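Local coordinates for protein Rnh (Ribonuclease H) (Chlorobaculum tepidum, PDB 3H08) that probably cuts the RNA strand of RNA-DNA hybrids endonucleolytically, leaving 5'-phosphomonoesters, with magnesium as its cofactor, at residues Leu67-Ser71 with Ala72-Asn76; Leu109-Thr112 with Thr113-Arg116; Glu57-Lys60 with Glu61-Val65. The protein carries 3 engineered substitutions. All blocks are in the same frame, centred on the assembly; numbering follows the deposited sequence.

Overall arrangement
All three contacts are local ones in a single RNase H domain, built on a five-stranded mixed sheet. In chain order contact 3 comes first, turning the chain from helix 44-57 into strand 64-69; contact 1 follows at the other end of that same strand, where it passes into helix 72-79; contact 2 closes helix 102-114 just ahead of strand 116-121. Contacts 2 and 3 are neighbours, their centres about 9 Å apart, joined by backbone pairing of Arg116 with Ala63 and Val65. Contact 1 lies about 16 Å from contact 2 and 18 Å from contact 3, centre to centre. Strand 64-69 thus links the turn of contact 3 to the metal-binding end, where a magnesium ion is bound near contact 1.

Contact 1 (Leu67-Ser71 with Ala72-Asn76); sequences LYSDS and AYLVN
Ser71 OG takes the backbone N-H of Leu74 in a nearly straight bond of 3.0 Å (168° at the hydrogen), the N-cap bond of helix 72-79. With OG anti to the Ser71 backbone N (chi1 176°), the hydroxyl swings over the first turn and also lies 3.5 Å from Tyr73 CB. The helix's own bonding starts at the same residue, Val75 N donating to Ser71 O at 2.9 Å, and beside the cap one water bridges Asp70 O to Ala72 N. Leu74 CD2 packs against the Ser69 side chain, 4.0 Å from Ser69 CB, and meets Leu67 CD2 at 4.3 Å. This strand-to-helix passage belongs to the RNase H fold and carries Asp70, a predicted magnesium ligand; the Ser69 side chain comes within about 3 Å of a bound magnesium ion. Ser69 OG in turn accepts from Ser71 N at 3.0 Å, an ST turn that sets the capping residue in place. Were Ser71 an alanine, Leu74 N would probably lose its cap and Glu48, a predicted metal ligand hydrogen-bonded to the same OG, would lose this partner. Farther out, Asp70 OD1 has a salt bridge to Lys121 NZ and a hydrogen bond from Gly124 N.

Contact 2 (Leu109-Thr112 with Thr113-Arg116); sequences LKLT and TLHR
Lys110 O receives two backbone N-H groups, those of Thr113 and Leu114, as helix 102-114 reaches its C-terminal end before strand 116-121 of the RNase H sheet. The Leu114 bond is the regular helical one, 3.1 Å from Leu114 N to Lys110 O and in the carbonyl plane. Thr113 N instead sits above that plane, 3.2 Å from Lys110 O and bent to 140° at the hydrogen, while keeping a weak bond to Leu109 O. At the next residue, His115 N donates to Leu111 O, although His115 has already left helical backbone angles. Water adds to the polar contacts: one molecule donates a hydrogen bond to Leu109 O and is also bonded to Thr113 OG1, 2.6 Å away. That hydroxyl stands anti to its own carbonyl carbon (chi1 -59°), which directs it back along the helix. Among apolar contacts, Leu111 CD2 meets Leu114 CD1 at 4.3 Å, Leu111 also pressing on Ile53 and Leu56 of helix 44-57, and Leu114 CB stands over one face of the His115 ring, toward its rim. The ring's ND1 is hydrogen-bonded to Ala63 N, and His115 CD2 lies 3.4 Å from Leu111 O.

Contact 3 (Glu57-Lys60 with Glu61-Val65); sequences EALK and EPARV. Engineered in segment 61-65: Ala63 (natural residue Cys).
Leu59 reaches across the turn to the incoming strand, and its side chain carries the apolar part of the contact. Leu59 CB starts 4.0 Å from Glu61 O. CG stands anti to the Leu59 carbonyl carbon (chi1 -61°), and from there the CD1 branch does the touching: this Leu59 methyl lies 3.7 Å from Val65 CG2, the two side chains passing at a slant, and 4.3 Å from Ala63 CB. Ala63 is an engineered residue, cysteine in the natural protein; the CB atoms of Ala63 and Val65 are both directed toward the 57-60 segment. Leu26 and Ile5 of the sheet also pack on Leu59, as does His115, just past helix 102-114, so the leucine is held among several parts of the fold.

Farther round the bend the contact becomes polar and lies nearer the surface. Lys60 CB comes 4.0 Å from Glu61 OE1, but the extended lysine chain carries NZ away, and the opposite charges remain 6.7 Å apart from Lys60 NZ to Glu61 OE1. The glutamate doubles back at chi2 (-92°), and a water ties its carboxylate to the preceding backbone: Lys60 N donates to it at 3.1 Å, while it donates to Glu61 OE2 at 3.2 Å. This is the connection from helix 44-57 to strand 64-69, the step that brings the chain back into the RNase H sheet, parallel to and between strands 4-13 and 116-121.

Contact 1 (Leu67-Ser71 with Ala72-Asn76)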
loop_
_atom_site.group_PDB
_atom_site.type_symbol
_atom_site.label_atom_id
_atom_site.label_comp_id
_atom_site.label_asym_id
_atom_site.label_seq_id
_atom_site.Cartn_x
_atom_site.Cartn_y
_atom_site.Cartn_z
ATOM N N LEU A 67 9.053 -2.880 0.733
ATOM C CA LEU A 67 7.624 -2.964 0.430
ATOM C C LEU A 67 7.407 -3.383 -0.992
ATOM O O LEU A 67 7.880 -2.713 -1.916
ATOM C CB LEU A 67 6.944 -1.626 0.728
ATOM C CG LEU A 67 5.412 -1.697 0.808
ATOM C CD1 LEU A 67 4.889 -0.646 1.718
ATOM C CD2 LEU A 67 4.823 -1.542 -0.552
ATOM N N TYR A 68 6.732 -4.516 -1.151
ATOM C CA TYR A 68 6.421 -5.133 -2.458
ATOM C C TYR A 68 4.955 -4.915 -2.805
ATOM O O TYR A 68 4.056 -5.362 -2.064
ATOM C CB TYR A 68 6.718 -6.639 -2.414
ATOM C CG TYR A 68 8.186 -6.919 -2.386
ATOM C CD1 TYR A 68 8.886 -7.159 -3.550
ATOM C CD2 TYR A 68 8.890 -6.878 -1.193
ATOM C CE1 TYR A 68 10.251 -7.409 -3.512
ATOM C CE2 TYR A 68 10.261 -7.124 -1.140
ATOM C CZ TYR A 68 10.943 -7.353 -2.317
ATOM O OH TYR A 68 12.293 -7.629 -2.310
ATOM N N SER A 69 4.703 -4.234 -3.920
ATOM C CA SER A 69 3.341 -3.956 -4.405
ATOM C C SER A 69 3.186 -4.216 -5.902
ATOM O O SER A 69 4.102 -3.972 -6.646
ATOM C CB SER A 69 3.028 -2.467 -4.122
ATOM O OG SER A 69 1.737 -2.078 -4.566
ATOM N N ASP A 70 2.003 -4.647 -6.371
ATOM C CA ASP A 70 1.739 -4.714 -7.835
ATOM C C ASP A 70 1.311 -3.363 -8.387
ATOM O O ASP A 70 1.096 -3.231 -9.592
ATOM C CB ASP A 70 0.670 -5.748 -8.164
ATOM C CG ASP A 70 0.437 -5.907 -9.641
ATOM O OD1 ASP A 70 1.419 -6.169 -10.381
ATOM O OD2 ASP A 70 -0.726 -5.783 -10.065
ATOM N N SER A 71 1.250 -2.337 -7.521
ATOM C CA SER A 71 0.722 -1.039 -7.924
ATOM C C SER A 71 1.769 -0.149 -8.563
ATOM O O SER A 71 2.642 0.405 -7.878
ATOM C CB SER A 71 0.086 -0.323 -6.740
ATOM O OG SER A 71 -0.353 0.980 -7.056
ATOM N N ALA A 72 1.671 0.023 -9.880
ATOM C CA ALA A 72 2.535 0.970 -10.570
ATOM C C ALA A 72 2.271 2.394 -10.083
ATOM O O ALA A 72 3.190 3.173 -9.930
ATOM C CB ALA A 72 2.333 0.880 -12.032
ATOM N N TYR A 73 1.003 2.696 -9.808
ATOM C CA TYR A 73 0.584 3.989 -9.278
ATOM C C TYR A 73 1.389 4.356 -8.064
ATOM O O TYR A 73 1.968 5.420 -7.988
ATOM C CB TYR A 73 -0.916 3.914 -8.958
ATOM C CG TYR A 73 -1.537 5.187 -8.436
ATOM C CD1 TYR A 73 -1.534 6.359 -9.195
ATOM C CD2 TYR A 73 -2.168 5.220 -7.189
ATOM C CE1 TYR A 73 -2.127 7.537 -8.702
ATOM C CE2 TYR A 73 -2.789 6.356 -6.736
ATOM C CZ TYR A 73 -2.765 7.505 -7.470
ATOM O OH TYR A 73 -3.374 8.641 -6.970
ATOM N N LEU A 74 1.438 3.444 -7.106
ATOM C CA LEU A 74 2.232 3.658 -5.924
ATOM C C LEU A 74 3.712 3.683 -6.203
ATOM O O LEU A 74 4.446 4.610 -5.797
ATOM C CB LEU A 74 1.927 2.574 -4.897
ATOM C CG LEU A 74 2.765 2.540 -3.611
ATOM C CD1 LEU A 74 2.560 3.820 -2.788
ATOM C CD2 LEU A 74 2.464 1.316 -2.823
ATOM N N VAL A 75 4.197 2.621 -6.818
ATOM C CA VAL A 75 5.638 2.448 -6.905
ATOM C C VAL A 75 6.288 3.517 -7.796
ATOM O O VAL A 75 7.329 4.068 -7.460
ATOM C CB VAL A 75 6.012 1.013 -7.369
ATOM C CG1 VAL A 75 7.524 0.908 -7.585
ATOM C CG2 VAL A 75 5.518 0.009 -6.409
ATOM N N ASN A 76 5.639 3.872 -8.891
ATOM C CA ASN A 76 6.169 4.942 -9.741
ATOM C C ASN A 76 6.219 6.274 -9.001
ATOM O O ASN A 76 7.173 7.025 -9.135
ATOM C CB ASN A 76 5.355 5.087 -11.002
ATOM C CG ASN A 76 5.547 3.924 -11.944
ATOM O OD1 ASN A 76 6.513 3.161 -11.821
ATOM N ND2 ASN A 76 4.640 3.780 -12.890
HETATM O O HOH W 1 -0.321 -1.478 -11.540
#

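Contact 2 (Leu109-Thr112 with Thr113-Arg116)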
loop_
_atom_site.group_PDB
_atom_site.type_symbol
_atom_site.label_atom_id
_atom_site.label_comp_id
_atom_site.label_asym_id
_atom_site.label_seq_id
_atom_site.Cartn_x
_atom_site.Cartn_y
_atom_site.Cartn_z
ATOM N N LEU A 109 3.407 10.265 2.869
ATOM C CA LEU A 109 4.513 11.171 3.219
ATOM C C LEU A 109 4.919 11.043 4.692
ATOM O O LEU A 109 6.110 10.974 5.011
ATOM C CB LEU A 109 4.133 12.606 2.899
ATOM C CG LEU A 109 4.271 12.924 1.444
ATOM C CD1 LEU A 109 3.596 14.281 1.180
ATOM C CD2 LEU A 109 5.726 12.968 1.022
ATOM N N LYS A 110 3.936 11.044 5.593
ATOM C CA LYS A 110 4.201 10.918 7.001
ATOM C C LYS A 110 4.860 9.581 7.349
ATOM O O LYS A 110 5.849 9.515 8.089
ATOM C CB LYS A 110 2.907 11.123 7.790
ATOM C CG LYS A 110 2.372 12.561 7.730
ATOM C CD LYS A 110 0.975 12.618 8.336
ATOM C CE LYS A 110 1.063 12.518 9.844
ATOM N NZ LYS A 110 -0.246 12.824 10.527
ATOM N N LEU A 111 4.347 8.528 6.773
ATOM C CA LEU A 111 4.798 7.181 7.113
ATOM C C LEU A 111 6.178 6.890 6.564
ATOM O O LEU A 111 6.901 6.071 7.105
ATOM C CB LEU A 111 3.788 6.165 6.590
ATOM C CG LEU A 111 2.511 6.181 7.401
ATOM C CD1 LEU A 111 1.363 5.519 6.647
ATOM C CD2 LEU A 111 2.723 5.483 8.733
ATOM N N THR A 112 6.527 7.524 5.447
ATOM C CA THR A 112 7.884 7.367 4.856
ATOM C C THR A 112 8.914 8.320 5.455
ATOM O O THR A 112 10.055 8.318 5.050
ATOM C CB THR A 112 7.859 7.465 3.345
ATOM O OG1 THR A 112 7.318 8.726 2.899
ATOM C CG2 THR A 112 7.034 6.307 2.750
ATOM N N THR A 113 8.489 9.155 6.402
ATOM C CA THR A 113 9.364 9.820 7.332
ATOM C C THR A 113 9.613 8.955 8.574
ATOM O O THR A 113 10.741 8.879 9.076
ATOM C CB THR A 113 8.751 11.157 7.756
ATOM O OG1 THR A 113 8.556 11.978 6.596
ATOM C CG2 THR A 113 9.629 11.889 8.738
ATOM N N LEU A 114 8.575 8.323 9.091
ATOM C CA LEU A 114 8.728 7.424 10.243
ATOM C C LEU A 114 9.584 6.236 9.894
ATOM O O LEU A 114 10.353 5.770 10.736
ATOM C CB LEU A 114 7.370 6.944 10.742
ATOM C CG LEU A 114 6.436 8.022 11.251
ATOM C CD1 LEU A 114 5.153 7.380 11.730
ATOM C CD2 LEU A 114 7.090 8.801 12.346
ATOM N N HIS A 115 9.396 5.703 8.690
ATOM C CA HIS A 115 10.058 4.479 8.272
ATOM C C HIS A 115 10.878 4.755 7.049
ATOM O O HIS A 115 10.506 5.610 6.239
ATOM C CB HIS A 115 8.999 3.413 7.960
ATOM C CG HIS A 115 8.080 3.155 9.116
ATOM N ND1 HIS A 115 8.510 2.565 10.282
ATOM C CD2 HIS A 115 6.774 3.453 9.301
ATOM C CE1 HIS A 115 7.503 2.497 11.136
ATOM N NE2 HIS A 115 6.445 3.051 10.579
ATOM N N ARG A 116 11.981 4.030 6.881
ATOM C CA ARG A 116 12.821 4.192 5.686
ATOM C C ARG A 116 12.456 3.093 4.723
ATOM O O ARG A 116 12.796 1.923 4.927
ATOM C CB ARG A 116 14.294 4.188 6.075
ATOM C CG ARG A 116 14.630 5.362 6.997
ATOM C CD ARG A 116 16.054 5.782 6.906
ATOM N NE ARG A 116 16.278 7.077 7.540
ATOM C CZ ARG A 116 16.350 8.228 6.887
ATOM N NH1 ARG A 116 16.216 8.277 5.560
ATOM N NH2 ARG A 116 16.561 9.344 7.561
HETATM O O HOH W 2 8.342 11.761 4.012
#

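Contact 3 (Glu57-Lys60 with Glu61-Val65)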
loop_
_atom_site.group_PDB
_atom_site.type_symbol
_atom_site.label_atom_id
_atom_site.label_comp_id
_atom_site.label_asym_id
_atom_site.label_seq_id
_atom_site.Cartn_x
_atom_site.Cartn_y
_atom_site.Cartn_z
ATOM N N GLU A 57 1.332 1.572 8.900
ATOM C CA GLU A 57 0.730 1.931 10.190
ATOM C C GLU A 57 0.785 0.780 11.200
ATOM O O GLU A 57 0.733 1.017 12.406
ATOM C CB GLU A 57 -0.698 2.389 10.009
ATOM C CG GLU A 57 -0.801 3.771 9.450
ATOM C CD GLU A 57 -2.228 4.298 9.295
ATOM O OE1 GLU A 57 -3.199 3.523 9.360
ATOM O OE2 GLU A 57 -2.361 5.539 9.110
ATOM N N ALA A 58 0.894 -0.451 10.699
ATOM C CA ALA A 58 0.928 -1.656 11.558
ATOM C C ALA A 58 2.278 -1.874 12.222
ATOM O O ALA A 58 2.399 -2.658 13.155
ATOM C CB ALA A 58 0.553 -2.871 10.770
ATOM N N LEU A 59 3.285 -1.154 11.786
ATOM C CA LEU A 59 4.582 -1.231 12.427
ATOM C C LEU A 59 4.543 -0.507 13.785
ATOM O O LEU A 59 4.085 0.628 13.879
ATOM C CB LEU A 59 5.621 -0.608 11.530
ATOM C CG LEU A 59 5.811 -1.255 10.175
ATOM C CD1 LEU A 59 6.584 -0.338 9.273
ATOM C CD2 LEU A 59 6.498 -2.544 10.286
ATOM N N LYS A 60 5.058 -1.150 14.826
ATOM C CA LYS A 60 4.981 -0.618 16.164
ATOM C C LYS A 60 6.093 0.392 16.477
ATOM O O LYS A 60 5.954 1.221 17.383
ATOM C CB LYS A 60 5.084 -1.757 17.182
ATOM C CG LYS A 60 4.113 -2.891 16.955
ATOM C CD LYS A 60 4.344 -3.996 17.967
ATOM C CE LYS A 60 3.859 -5.333 17.480
ATOM N NZ LYS A 60 3.696 -6.278 18.646
ATOM N N GLU A 61 7.219 0.251 15.781
ATOM C CA GLU A 61 8.358 1.120 15.967
ATOM C C GLU A 61 8.929 1.519 14.607
ATOM O O GLU A 61 8.648 0.869 13.619
ATOM C CB GLU A 61 9.408 0.443 16.843
ATOM C CG GLU A 61 10.118 -0.741 16.230
ATOM C CD GLU A 61 9.466 -2.111 16.535
ATOM O OE1 GLU A 61 9.051 -2.354 17.692
ATOM O OE2 GLU A 61 9.388 -2.950 15.604
ATOM N N PRO A 62 9.698 2.612 14.554
ATOM C CA PRO A 62 10.375 2.969 13.292
ATOM C C PRO A 62 11.180 1.793 12.757
ATOM O O PRO A 62 11.885 1.123 13.530
ATOM C CB PRO A 62 11.296 4.120 13.703
ATOM C CG PRO A 62 10.542 4.767 14.771
ATOM C CD PRO A 62 9.963 3.614 15.574
ATOM N N ALA A 63 11.074 1.558 11.452
ATOM C CA ALA A 63 11.705 0.420 10.812
ATOM C C ALA A 63 12.322 0.771 9.465
ATOM O O ALA A 63 11.999 1.806 8.857
ATOM C CB ALA A 63 10.650 -0.682 10.597
ATOM N N ARG A 64 13.199 -0.115 8.995
ATOM C CA ARG A 64 13.619 -0.145 7.598
ATOM C C ARG A 64 12.653 -1.107 6.933
ATOM O O ARG A 64 12.441 -2.214 7.456
ATOM C CB ARG A 64 15.034 -0.693 7.505
ATOM C CG ARG A 64 15.621 -0.719 6.124
ATOM C CD ARG A 64 17.097 -0.869 6.188
ATOM N NE ARG A 64 17.709 -0.901 4.854
ATOM C CZ ARG A 64 19.020 -0.959 4.626
ATOM N NH1 ARG A 64 19.886 -1.028 5.641
ATOM N NH2 ARG A 64 19.471 -0.967 3.370
ATOM N N VAL A 65 12.082 -0.728 5.797
ATOM C CA VAL A 65 11.023 -1.495 5.178
ATOM C C VAL A 65 11.337 -1.763 3.726
ATOM O O VAL A 65 11.716 -0.867 2.971
ATOM C CB VAL A 65 9.644 -0.776 5.295
ATOM C CG1 VAL A 65 8.561 -1.562 4.577
ATOM C CG2 VAL A 65 9.297 -0.508 6.741
HETATM O O HOH W 3 6.633 -3.777 14.190
#